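Long-range contact in leucine aminopeptidase (Parabacteroides distasonis, PDB 3TC8), which binds zinc and belongs to peptidase family M28, probably acting as an aminopeptidase: residues D104-S109 against A158-T163. Sequence-based numbering, arbitrary orientation.
Sequences DSRPYS and AEDYGT
With its CG placed between its own backbone N and carbonyl carbon (chi1 62°), Asp104 turns its carboxylate onto the backbone of Glu159 and Asp160, while Arg106, whose CG lies opposite the backbone N (chi1 -176°) before the chain bends at chi2, runs its guanidinium past Asp160 to Gly162. Asp104 OD2 accepts from Asp160 N at 2.9 Å through its syn lone pair; OD1 takes Glu159 N at 3.1 Å from above the carboxylate plane and is also hydrogen-bonded to His102 ND1. Arg106 NH1 is shared between two carbonyls, Asp160 O and Gly162 O, each 2.9 Å away and lying in the guanidinium plane. Arg106 NH2 joins NH1 on Gly162 O, itself 3.0 Å from that oxygen, an end-on grip by two nitrogens on one atom, and NE makes a salt bridge to Asp110. The two segments follow strands 96-102 and 150-156, parallel neighbours in the mixed sheet of this M28-family zinc protein, and Asp160 binds the zinc ion with Asp127 and His281. Asp104 and Arg106 thus act from the second shell, holding the backbone on both sides of a metal ligand. A water bridges Arg106 N and Asp160 OD2, donating to the latter at 2.7 Å. Further along, Pro107 sets CG squarely over one face of the Tyr161 ring, 3.7 Å from its centroid, in a CH-pi contact. Tyr108 CD2 covers a face of the Arg106 guanidinium, and the Tyr108 hydroxyl is hydrogen-bonded to that of Tyr75.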
loop_
_atom_site.group_PDB
_atom_site.type_symbol
_atom_site.label_atom_id
_atom_site.label_comp_id
_atom_site.label_asym_id
_atom_site.label_seq_id
_atom_site.Cartn_x
_atom_site.Cartn_y
_atom_site.Cartn_z
ATOM N N ASP A 104 8.521 -0.544 -1.306
ATOM C CA ASP A 104 9.573 -1.230 -2.027
ATOM C C ASP A 104 9.096 -1.750 -3.367
ATOM O O ASP A 104 7.890 -1.956 -3.598
ATOM C CB ASP A 104 10.132 -2.383 -1.193
ATOM C CG ASP A 104 9.098 -3.456 -0.879
ATOM O OD1 ASP A 104 8.003 -3.109 -0.394
ATOM O OD2 ASP A 104 9.422 -4.653 -1.110
ATOM N N SER A 105 10.080 -2.011 -4.226
ATOM C CA SER A 105 9.855 -2.687 -5.501
ATOM C C SER A 105 10.507 -4.058 -5.474
ATOM O O SER A 105 11.610 -4.247 -4.975
ATOM C CB SER A 105 10.562 -1.877 -6.640
ATOM O OG SER A 105 10.152 -0.540 -6.679
ATOM N N ARG A 106 9.840 -5.026 -6.082
ATOM C CA ARG A 106 10.360 -6.381 -6.153
ATOM C C ARG A 106 11.665 -6.419 -6.956
ATOM O O ARG A 106 11.723 -5.880 -8.054
ATOM C CB ARG A 106 9.299 -7.286 -6.768
ATOM C CG ARG A 106 9.670 -8.773 -6.832
ATOM C CD ARG A 106 8.447 -9.636 -6.685
ATOM N NE ARG A 106 8.701 -11.073 -6.796
ATOM C CZ ARG A 106 9.153 -11.804 -5.794
ATOM N NH1 ARG A 106 9.553 -11.261 -4.673
ATOM N NH2 ARG A 106 9.329 -13.116 -5.932
ATOM N N PRO A 107 12.632 -7.206 -6.505
ATOM C CA PRO A 107 13.913 -7.323 -7.232
ATOM C C PRO A 107 13.901 -8.287 -8.421
ATOM O O PRO A 107 14.916 -8.445 -9.075
ATOM C CB PRO A 107 14.875 -7.791 -6.164
ATOM C CG PRO A 107 14.025 -8.573 -5.214
ATOM C CD PRO A 107 12.770 -7.752 -5.135
ATOM N N TYR A 108 12.768 -8.912 -8.625
ATOM C CA TYR A 108 12.563 -9.934 -9.626
ATOM C C TYR A 108 11.329 -9.614 -10.456
ATOM O O TYR A 108 10.448 -8.877 -10.022
ATOM C CB TYR A 108 12.347 -11.319 -8.989
ATOM C CG TYR A 108 13.290 -11.678 -7.884
ATOM C CD1 TYR A 108 14.664 -11.673 -8.062
ATOM C CD2 TYR A 108 12.813 -11.967 -6.620
ATOM C CE1 TYR A 108 15.513 -12.001 -7.028
ATOM C CE2 TYR A 108 13.663 -12.277 -5.545
ATOM C CZ TYR A 108 15.008 -12.270 -5.773
ATOM O OH TYR A 108 15.840 -12.614 -4.734
ATOM N N SER A 109 11.288 -10.151 -11.650
ATOM C CA SER A 109 10.099 -10.144 -12.514
ATOM C C SER A 109 9.728 -11.593 -12.811
ATOM O O SER A 109 9.775 -12.053 -13.939
ATOM C CB SER A 109 10.346 -9.340 -13.774
ATOM O OG SER A 109 10.754 -8.026 -13.454
ATOM N N ALA A 158 10.010 -3.671 2.308
ATOM C CA ALA A 158 10.385 -5.073 2.177
ATOM C C ALA A 158 9.149 -5.975 2.154
ATOM O O ALA A 158 9.191 -7.100 2.673
ATOM C CB ALA A 158 11.375 -5.466 3.234
ATOM N N GLU A 159 8.095 -5.550 1.470
ATOM C CA GLU A 159 6.929 -6.367 1.307
ATOM C C GLU A 159 7.084 -7.404 0.203
ATOM O O GLU A 159 6.466 -8.458 0.283
ATOM C CB GLU A 159 5.705 -5.483 1.028
ATOM C CG GLU A 159 4.390 -6.242 0.813
ATOM C CD GLU A 159 4.138 -6.838 -0.549
ATOM O OE1 GLU A 159 4.705 -6.293 -1.528
ATOM O OE2 GLU A 159 3.362 -7.860 -0.617
ATOM N N ASP A 160 7.843 -7.029 -0.828
ATOM C CA ASP A 160 7.767 -7.741 -2.117
ATOM C C ASP A 160 9.106 -8.426 -2.472
ATOM O O ASP A 160 9.419 -8.564 -3.654
ATOM C CB ASP A 160 7.312 -6.803 -3.229
ATOM C CG ASP A 160 6.352 -7.446 -4.181
ATOM O OD1 ASP A 160 5.890 -8.571 -3.952
ATOM O OD2 ASP A 160 6.012 -6.829 -5.163
ATOM N N TYR A 161 9.785 -8.925 -1.453
ATOM C CA TYR A 161 11.073 -9.630 -1.567
ATOM C C TYR A 161 10.894 -11.107 -1.176
ATOM O O TYR A 161 11.849 -11.770 -0.789
ATOM C CB TYR A 161 12.141 -8.920 -0.703
ATOM C CG TYR A 161 13.563 -8.892 -1.238
ATOM C CD1 TYR A 161 14.351 -10.052 -1.369
ATOM C CD2 TYR A 161 14.173 -7.682 -1.541
ATOM C CE1 TYR A 161 15.653 -9.951 -1.792
ATOM C CE2 TYR A 161 15.498 -7.587 -1.926
ATOM C CZ TYR A 161 16.225 -8.752 -2.046
ATOM O OH TYR A 161 17.555 -8.647 -2.432
ATOM N N GLY A 162 9.696 -11.642 -1.324
ATOM C CA GLY A 162 9.428 -13.031 -1.001
ATOM C C GLY A 162 9.966 -13.980 -2.043
ATOM O O GLY A 162 10.385 -13.593 -3.140
ATOM N N THR A 163 9.969 -15.256 -1.687
ATOM C CA THR A 163 10.535 -16.319 -2.516
ATOM C C THR A 163 10.016 -16.210 -3.942
ATOM O O THR A 163 8.794 -16.231 -4.160
ATOM C CB THR A 163 10.147 -17.696 -1.961
ATOM O OG1 THR A 163 10.551 -17.758 -0.588
ATOM C CG2 THR A 163 10.801 -18.815 -2.776
HETATM O O HOH W 1 6.929 -4.460 -6.145
#